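Local atomic coordinates of teichoic acid D-alanine hydrolase (Staphylococcus aureus, PDB entry 5ZH8), a protein that removes D-alanyl ester groups from wall teichoic acid and lipoteichoic acid, an esterase that affects methicillin resistance, autolysis and cell wall structure in its bacterium. Residues 63-68 against 291-296; 133-138 against 237-242; 361-366 against 372-377. All coordinates share one frame; numbering follows the deposited sequence.

Interaction 1 (63-68 against 291-296); sequences SKLKEV and TPTDMG
Leu65 is the residue through which the extended segment 63-68 reaches the start of helix 292-303, and it does so with a single methyl branch. Its CD1 lies 3.6 Å from Thr293 OG1 and 4.3 Å from Thr291 CG2, so one methyl group touches one threonine at its hydroxyl and the other at its methyl. This is dispersion contact without any hydrogen bond between the segments. The Leu65 and Thr293 side chains run past each other in opposite senses, and the two segments bury 85 Å² between them. Leu65 also packs on the side chain of His247.

The polar interactions belong to the helix start itself. Thr291 occupies the N-cap position, and its OG1 is hydrogen-bonded to Thr293 OG1 at 3.0 Å. A chi1 of 58° sets Thr293 OG1 between its backbone N and carbonyl carbon, within reach of Thr291 OG1. The leucine methyl therefore rests against a hydroxyl already engaged with its neighbour.

Further hydrogen bonds tie both segments to the same loop residue: His247 binds Ser63 O through NE2 and gives its backbone N to Asp294 OD2, while Asn120 OD1 holds Leu65 N. In the wider fold, Val68 is backbone hydrogen-bonded to Ser103 of strand 99-106, on which Thr293 also rests, and Pro292 of the helix packs on strands 90-96 and 359-365.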
loop_
_atom_site.group_PDB
_atom_site.type_symbol
_atom_site.label_atom_id
_atom_site.label_comp_id
_atom_site.label_asym_id
_atom_site.label_seq_id
_atom_site.Cartn_x
_atom_site.Cartn_y
_atom_site.Cartn_z
ATOM N N SER A 63 18.983 -9.644 25.070
ATOM C CA SER A 63 20.278 -8.968 25.073
ATOM C C SER A 63 20.336 -7.850 24.035
ATOM O O SER A 63 19.718 -7.939 22.968
ATOM C CB SER A 63 21.411 -9.970 24.832
ATOM O OG SER A 63 21.221 -10.677 23.620
ATOM N N LYS A 64 21.087 -6.800 24.364
ATOM C CA LYS A 64 21.221 -5.638 23.490
ATOM C C LYS A 64 22.072 -6.009 22.280
ATOM O O LYS A 64 23.152 -6.584 22.433
ATOM C CB LYS A 64 21.880 -4.470 24.231
ATOM C CG LYS A 64 21.161 -3.134 24.074
ATOM C CD LYS A 64 20.088 -2.959 25.152
ATOM C CE LYS A 64 19.752 -1.492 25.404
ATOM N NZ LYS A 64 19.163 -1.268 26.758
ATOM N N LEU A 65 21.585 -5.682 21.086
ATOM C CA LEU A 65 22.315 -5.940 19.848
ATOM C C LEU A 65 23.018 -4.670 19.404
ATOM O O LEU A 65 22.462 -3.578 19.519
ATOM C CB LEU A 65 21.364 -6.415 18.749
ATOM C CG LEU A 65 20.647 -7.743 19.007
ATOM C CD1 LEU A 65 19.634 -8.029 17.908
ATOM C CD2 LEU A 65 21.635 -8.891 19.139
ATOM N N LYS A 66 24.241 -4.817 18.896
ATOM C CA LYS A 66 25.038 -3.661 18.485
ATOM C C LYS A 66 24.946 -3.412 16.980
ATOM O O LYS A 66 24.687 -4.325 16.201
ATOM C CB LYS A 66 26.504 -3.811 18.933
ATOM C CG LYS A 66 27.295 -4.917 18.249
ATOM C CD LYS A 66 28.759 -4.908 18.707
ATOM C CE LYS A 66 29.717 -5.346 17.601
ATOM N NZ LYS A 66 29.799 -4.369 16.473
ATOM N N GLU A 67 25.141 -2.155 16.588
ATOM C CA GLU A 67 25.184 -1.791 15.182
ATOM C C GLU A 67 26.418 -2.407 14.539
ATOM O O GLU A 67 27.484 -2.473 15.152
ATOM C CB GLU A 67 25.216 -0.273 15.015
ATOM C CG GLU A 67 23.928 0.426 15.428
ATOM C CD GLU A 67 23.889 1.877 14.988
ATOM O OE1 GLU A 67 24.020 2.109 13.771
ATOM O OE2 GLU A 67 23.739 2.783 15.845
ATOM N N VAL A 68 26.250 -2.888 13.315
ATOM C CA VAL A 68 27.355 -3.397 12.520
ATOM C C VAL A 68 27.300 -2.674 11.180
ATOM O O VAL A 68 26.328 -2.799 10.440
ATOM C CB VAL A 68 27.262 -4.925 12.307
ATOM C CG1 VAL A 68 28.471 -5.427 11.536
ATOM C CG2 VAL A 68 27.171 -5.643 13.641
ATOM N N THR A 291 13.700 -9.355 14.711
ATOM C CA THR A 291 14.798 -8.501 14.282
ATOM C C THR A 291 15.298 -9.051 12.955
ATOM O O THR A 291 15.321 -10.264 12.765
ATOM C CB THR A 291 15.970 -8.481 15.285
ATOM O OG1 THR A 291 16.441 -9.810 15.516
ATOM C CG2 THR A 291 15.545 -7.874 16.608
ATOM N N PRO A 292 15.682 -8.166 12.021
ATOM C CA PRO A 292 16.312 -8.609 10.766
ATOM C C PRO A 292 17.488 -9.575 10.962
ATOM O O PRO A 292 17.656 -10.497 10.173
ATOM C CB PRO A 292 16.794 -7.297 10.140
ATOM C CG PRO A 292 15.822 -6.284 10.633
ATOM C CD PRO A 292 15.417 -6.715 12.019
ATOM N N THR A 293 18.276 -9.373 12.016
ATOM C CA THR A 293 19.416 -10.242 12.306
ATOM C C THR A 293 18.982 -11.688 12.538
ATOM O O THR A 293 19.599 -12.607 12.003
ATOM C CB THR A 293 20.224 -9.755 13.525
ATOM O OG1 THR A 293 19.367 -9.680 14.668
ATOM C CG2 THR A 293 20.834 -8.395 13.267
ATOM N N ASP A 294 17.925 -11.879 13.327
ATOM C CA ASP A 294 17.381 -13.216 13.599
ATOM C C ASP A 294 16.888 -13.914 12.338
ATOM O O ASP A 294 17.052 -15.131 12.197
ATOM C CB ASP A 294 16.239 -13.156 14.618
ATOM C CG ASP A 294 16.691 -13.482 16.037
ATOM O OD1 ASP A 294 17.873 -13.247 16.376
ATOM O OD2 ASP A 294 15.850 -13.985 16.819
ATOM N N MET A 295 16.282 -13.154 11.427
ATOM C CA MET A 295 15.811 -13.723 10.164
ATOM C C MET A 295 16.972 -14.237 9.321
ATOM O O MET A 295 16.881 -15.303 8.725
ATOM C CB MET A 295 15.009 -12.692 9.370
ATOM C CG MET A 295 14.503 -13.188 8.017
ATOM S SD MET A 295 13.646 -14.779 7.979
ATOM C CE MET A 295 11.938 -14.254 8.045
ATOM N N GLY A 296 18.056 -13.471 9.263
ATOM C CA GLY A 296 19.264 -13.917 8.581
ATOM C C GLY A 296 19.882 -15.107 9.294
ATOM O O GLY A 296 20.327 -16.063 8.658
#

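Interaction 2 (133-138 against 237-242); sequences TGLLLK and TKIGDP
Leu135 and Leu136 of helix 129-142 meet Lys238 and Ile239 of helix 231-240, a helix-helix packing contact inside the helical part of the beta-lactamase fold. Helix 129-142 is the one that, in this family, follows the serine of the SxxK motif, so the contact packs the body of that central helix.

Along the first segment, Thr133 faces away from the second, its hydroxyl hydrogen-bonded to Tyr231 OH and to Gly284 O. Leu135 comes next and uses the base of its side chain: CB is 3.8 Å from Ile239 CD1, while the side chain also packs on Ile302, Leu307 and Phe308.

Leu136 carries more of the contact. Its CB leaves the helix at a slant to the partner, but CG, turned anti to the carbonyl carbon (chi1 -70°), brings CD2 across. That methyl sits 3.7 Å from Ile239 CD1, and the two side chains cross obliquely. Ile239 CD1 is thus shared by two successive leucines, and the isoleucine also packs on Leu298 of helix 292-303.

Lys238 takes part through its hydrocarbon portion, its ammonium group being engaged in a salt bridge with Glu143, just past helix 129-142. The helix around it carries a wider pi-type turn over 237-240. Leu136 CD2 lies against the lysine stem, 3.9 Å from both CB and CD of Lys238.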
loop_
_atom_site.group_PDB
_atom_site.type_symbol
_atom_site.label_atom_id
_atom_site.label_comp_id
_atom_site.label_asym_id
_atom_site.label_seq_id
_atom_site.Cartn_x
_atom_site.Cartn_y
_atom_site.Cartn_z
ATOM N N THR A 133 5.842 -21.736 9.605
ATOM C CA THR A 133 4.821 -22.780 9.522
ATOM C C THR A 133 5.217 -23.885 8.520
ATOM O O THR A 133 4.990 -25.073 8.772
ATOM C CB THR A 133 3.449 -22.178 9.127
ATOM O OG1 THR A 133 3.052 -21.200 10.096
ATOM C CG2 THR A 133 2.366 -23.262 9.031
ATOM N N GLY A 134 5.805 -23.493 7.392
ATOM C CA GLY A 134 6.291 -24.453 6.409
ATOM C C GLY A 134 7.401 -25.334 6.958
ATOM O O GLY A 134 7.436 -26.532 6.690
ATOM N N LEU A 135 8.310 -24.743 7.729
ATOM C CA LEU A 135 9.400 -25.500 8.348
ATOM C C LEU A 135 8.865 -26.540 9.324
ATOM O O LEU A 135 9.357 -27.667 9.362
ATOM C CB LEU A 135 10.375 -24.565 9.063
ATOM C CG LEU A 135 11.300 -23.769 8.137
ATOM C CD1 LEU A 135 11.910 -22.583 8.867
ATOM C CD2 LEU A 135 12.392 -24.660 7.558
ATOM N N LEU A 136 7.854 -26.150 10.103
ATOM C CA LEU A 136 7.194 -27.053 11.036
ATOM C C LEU A 136 6.509 -28.195 10.297
ATOM O O LEU A 136 6.551 -29.335 10.748
ATOM C CB LEU A 136 6.177 -26.286 11.890
ATOM C CG LEU A 136 6.741 -25.299 12.922
ATOM C CD1 LEU A 136 5.622 -24.463 13.522
ATOM C CD2 LEU A 136 7.520 -26.024 14.015
ATOM N N LEU A 137 5.881 -27.877 9.170
ATOM C CA LEU A 137 5.272 -28.886 8.288
ATOM C C LEU A 137 6.300 -29.898 7.810
ATOM O O LEU A 137 6.108 -31.100 7.955
ATOM C CB LEU A 137 4.626 -28.236 7.061
ATOM C CG LEU A 137 3.136 -27.892 7.135
ATOM C CD1 LEU A 137 2.706 -27.276 5.814
ATOM C CD2 LEU A 137 2.276 -29.101 7.460
ATOM N N LYS A 138 7.388 -29.403 7.234
ATOM C CA LYS A 138 8.443 -30.272 6.730
ATOM C C LYS A 138 8.999 -31.148 7.850
ATOM O O LYS A 138 9.215 -32.349 7.660
ATOM C CB LYS A 138 9.563 -29.459 6.070
ATOM C CG LYS A 138 10.707 -30.305 5.510
ATOM C CD LYS A 138 10.281 -31.236 4.373
ATOM C CE LYS A 138 10.151 -30.479 3.057
ATOM N NZ LYS A 138 9.276 -31.187 2.088
ATOM N N THR A 237 10.059 -24.986 20.476
ATOM C CA THR A 237 10.732 -26.260 20.712
ATOM C C THR A 237 11.457 -26.783 19.459
ATOM O O THR A 237 12.555 -27.336 19.560
ATOM C CB THR A 237 9.743 -27.331 21.211
ATOM O OG1 THR A 237 8.618 -27.387 20.331
ATOM C CG2 THR A 237 9.254 -27.005 22.594
ATOM N N LYS A 238 10.852 -26.586 18.288
ATOM C CA LYS A 238 11.383 -27.152 17.044
ATOM C C LYS A 238 12.201 -26.191 16.176
ATOM O O LYS A 238 12.918 -26.640 15.283
ATOM C CB LYS A 238 10.253 -27.749 16.201
ATOM C CG LYS A 238 9.459 -28.863 16.869
ATOM C CD LYS A 238 8.376 -29.358 15.920
ATOM C CE LYS A 238 7.618 -30.557 16.462
ATOM N NZ LYS A 238 8.455 -31.786 16.459
ATOM N N ILE A 239 12.096 -24.886 16.408
ATOM C CA ILE A 239 12.838 -23.897 15.593
ATOM C C ILE A 239 13.465 -22.796 16.444
ATOM O O ILE A 239 14.684 -22.644 16.461
ATOM C CB ILE A 239 11.938 -23.244 14.518
ATOM C CG1 ILE A 239 11.376 -24.301 13.559
ATOM C CG2 ILE A 239 12.714 -22.185 13.735
ATOM C CD1 ILE A 239 10.179 -23.830 12.759
ATOM N N GLY A 240 12.625 -22.033 17.146
ATOM C CA GLY A 240 13.060 -20.857 17.906
ATOM C C GLY A 240 14.266 -21.089 18.788
ATOM O O GLY A 240 15.268 -20.379 18.677
ATOM N N ASP A 241 14.170 -22.096 19.654
ATOM C CA ASP A 241 15.226 -22.401 20.622
ATOM C C ASP A 241 16.415 -23.150 20.019
ATOM O O ASP A 241 17.557 -22.750 20.245
ATOM C CB ASP A 241 14.657 -23.157 21.836
ATOM C CG ASP A 241 13.730 -22.296 22.678
ATOM O OD1 ASP A 241 13.653 -21.068 22.428
ATOM O OD2 ASP A 241 13.082 -22.848 23.590
ATOM N N PRO A 242 16.167 -24.236 19.259
ATOM C CA PRO A 242 17.277 -24.906 18.569
ATOM C C PRO A 242 18.177 -23.968 17.764
ATOM O O PRO A 242 19.396 -24.131 17.791
ATOM C CB PRO A 242 16.570 -25.891 17.641
ATOM C CG PRO A 242 15.331 -26.245 18.381
ATOM C CD PRO A 242 14.913 -25.003 19.122
#

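Interaction 3 (361-366 against 372-377); sequences VVLALN and EVRIKH
Leu363 reaches from strand 361-365 to the helix with one methyl: CD2 lies 3.5 Å from Arg374 CB and 3.9 Å from Ile375 N, close against the helix backbone. The position follows from its torsions: chi1 -160° places CG anti to the backbone N, and chi2 66° turns CD1 aside and leaves CD2 anti to CA, extended toward the helix. Leu363 and Arg374 cross at nearly a right angle. Leu363 meets the arginine at CB; from there the chain runs extended to NE, and NH1 is hydrogen-bonded to Ser86 OG.

Strand 361-365 and helix 372-377 run nearly antiparallel, at 154°, with axes 9.4 Å apart. Helix 371-382 packs along one face of the central antiparallel sheet, one of the helices that flank the sheet in the beta-lactamase fold. Its outer side, at Val373 and His377, packs on Tyr266 and Leu87 of the second subunit.

Ile375 has its CG1 anti to the backbone N, which extends the longer branch over the strand. CG1 of Ile375 meets Val361 CG1 at 4.0 Å, the two side chains passing in opposite directions. Further out, Ile375 CD1 sits 3.6 Å from Val361 O and 4.2 Å from Leu363 CB, spanning the step from Val361 to Leu363, both directed toward the helix.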
loop_
_atom_site.group_PDB
_atom_site.type_symbol
_atom_site.label_atom_id
_atom_site.label_comp_id
_atom_site.label_asym_id
_atom_site.label_seq_id
_atom_site.Cartn_x
_atom_site.Cartn_y
_atom_site.Cartn_z
ATOM N N VAL A 361 19.960 -10.795 2.631
ATOM C CA VAL A 361 19.602 -9.392 2.808
ATOM C C VAL A 361 18.200 -9.330 3.382
ATOM O O VAL A 361 17.251 -9.776 2.745
ATOM C CB VAL A 361 19.647 -8.618 1.469
ATOM C CG1 VAL A 361 19.416 -7.130 1.700
ATOM C CG2 VAL A 361 20.968 -8.860 0.759
ATOM N N VAL A 362 18.086 -8.785 4.591
ATOM C CA VAL A 362 16.804 -8.655 5.281
ATOM C C VAL A 362 16.520 -7.175 5.459
ATOM O O VAL A 362 17.309 -6.467 6.088
ATOM C CB VAL A 362 16.823 -9.337 6.674
ATOM C CG1 VAL A 362 15.423 -9.350 7.291
ATOM C CG2 VAL A 362 17.403 -10.742 6.587
ATOM N N LEU A 363 15.403 -6.711 4.903
ATOM C CA LEU A 363 15.053 -5.299 4.937
ATOM C C LEU A 363 13.662 -5.128 5.533
ATOM O O LEU A 363 12.669 -5.590 4.964
ATOM C CB LEU A 363 15.115 -4.708 3.529
ATOM C CG LEU A 363 15.245 -3.184 3.442
ATOM C CD1 LEU A 363 16.588 -2.735 4.003
ATOM C CD2 LEU A 363 15.068 -2.687 2.014
ATOM N N ALA A 364 13.603 -4.469 6.688
ATOM C CA ALA A 364 12.356 -4.281 7.420
ATOM C C ALA A 364 11.928 -2.815 7.383
ATOM O O ALA A 364 12.698 -1.923 7.730
ATOM C CB ALA A 364 12.517 -4.751 8.860
ATOM N N LEU A 365 10.689 -2.578 6.980
ATOM C CA LEU A 365 10.172 -1.236 6.813
ATOM C C LEU A 365 8.898 -1.062 7.638
ATOM O O LEU A 365 7.933 -1.784 7.427
ATOM C CB LEU A 365 9.881 -1.023 5.329
ATOM C CG LEU A 365 9.446 0.360 4.877
ATOM C CD1 LEU A 365 10.585 1.365 5.016
ATOM C CD2 LEU A 365 8.960 0.268 3.439
ATOM N N ASN A 366 8.899 -0.107 8.570
ATOM C CA ASN A 366 7.728 0.146 9.434
ATOM C C ASN A 366 6.933 1.418 9.086
ATOM O O ASN A 366 5.968 1.750 9.766
ATOM C CB ASN A 366 8.113 0.121 10.918
ATOM C CG ASN A 366 9.069 1.226 11.308
ATOM O OD1 ASN A 366 10.118 1.389 10.700
ATOM N ND2 ASN A 366 8.723 1.973 12.348
ATOM N N GLU A 372 10.327 -3.344 -2.116
ATOM C CA GLU A 372 10.887 -4.257 -3.126
ATOM C C GLU A 372 11.921 -3.560 -3.996
ATOM O O GLU A 372 12.956 -4.130 -4.315
ATOM C CB GLU A 372 9.791 -4.824 -4.021
ATOM C CG GLU A 372 10.205 -6.095 -4.744
ATOM C CD GLU A 372 10.002 -7.360 -3.916
ATOM O OE1 GLU A 372 9.172 -7.338 -2.996
ATOM O OE2 GLU A 372 10.653 -8.389 -4.200
ATOM N N VAL A 373 11.627 -2.324 -4.378
ATOM C CA VAL A 373 12.560 -1.527 -5.149
ATOM C C VAL A 373 13.849 -1.358 -4.356
ATOM O O VAL A 373 14.937 -1.388 -4.929
ATOM C CB VAL A 373 11.967 -0.147 -5.521
ATOM C CG1 VAL A 373 13.044 0.781 -6.058
ATOM C CG2 VAL A 373 10.862 -0.297 -6.559
ATOM N N ARG A 374 13.726 -1.200 -3.041
ATOM C CA ARG A 374 14.898 -0.975 -2.195
ATOM C C ARG A 374 15.774 -2.216 -2.132
ATOM O O ARG A 374 16.970 -2.152 -2.392
ATOM C CB ARG A 374 14.498 -0.563 -0.772
ATOM C CG ARG A 374 13.670 0.710 -0.665
ATOM C CD ARG A 374 13.215 0.908 0.774
ATOM N NE ARG A 374 12.598 2.212 1.025
ATOM C CZ ARG A 374 13.265 3.356 1.125
ATOM N NH1 ARG A 374 14.581 3.387 0.961
ATOM N NH2 ARG A 374 12.612 4.480 1.371
ATOM N N ILE A 375 15.168 -3.344 -1.784
ATOM C CA ILE A 375 15.912 -4.587 -1.609
ATOM C C ILE A 375 16.501 -5.077 -2.941
ATOM O O ILE A 375 17.563 -5.688 -2.954
ATOM C CB ILE A 375 15.043 -5.671 -0.925
ATOM C CG1 ILE A 375 15.918 -6.756 -0.289
ATOM C CG2 ILE A 375 14.047 -6.285 -1.903
ATOM C CD1 ILE A 375 15.165 -7.693 0.629
ATOM N N LYS A 376 15.825 -4.788 -4.053
ATOM C CA LYS A 376 16.356 -5.113 -5.382
ATOM C C LYS A 376 17.590 -4.297 -5.678
ATOM O O LYS A 376 18.579 -4.812 -6.188
ATOM C CB LYS A 376 15.329 -4.855 -6.480
ATOM C CG LYS A 376 14.251 -5.911 -6.586
ATOM C CD LYS A 376 13.167 -5.469 -7.557
ATOM C CE LYS A 376 12.201 -6.603 -7.887
ATOM N NZ LYS A 376 11.663 -6.510 -9.285
ATOM N N HIS A 377 17.521 -3.015 -5.360
ATOM C CA HIS A 377 18.623 -2.116 -5.629
ATOM C C HIS A 377 19.852 -2.559 -4.850
ATOM O O HIS A 377 20.968 -2.480 -5.346
ATOM C CB HIS A 377 18.240 -0.690 -5.267
ATOM C CG HIS A 377 19.327 0.303 -5.513
ATOM N ND1 HIS A 377 19.774 0.620 -6.777
ATOM C CD2 HIS A 377 20.054 1.056 -4.655
ATOM C CE1 HIS A 377 20.735 1.518 -6.689
ATOM N NE2 HIS A 377 20.917 1.809 -5.414
#

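Two of the three contacts share the central sheet. Interactions 1 and 3 have centres about 16 Å apart and touch: Pro292 and Met295 at the start of helix 292-303 pack on Val362, and Pro292 also on Ala364, while Val361 and Leu363, on the other face of the same strand, meet helix 371-382. The sheet is therefore covered by helices on both faces. Interaction 2 lies in the helical part, its centre about 20 Å from interaction 1's and about 25 Å from interaction 3's. Along the chain it is nested inside the loop closed by interaction 1, and interaction 3 follows both. Through Leu298 and Ile302, helix 292-303 joins sheet and helical region into the beta-lactamase-type fold of this esterase.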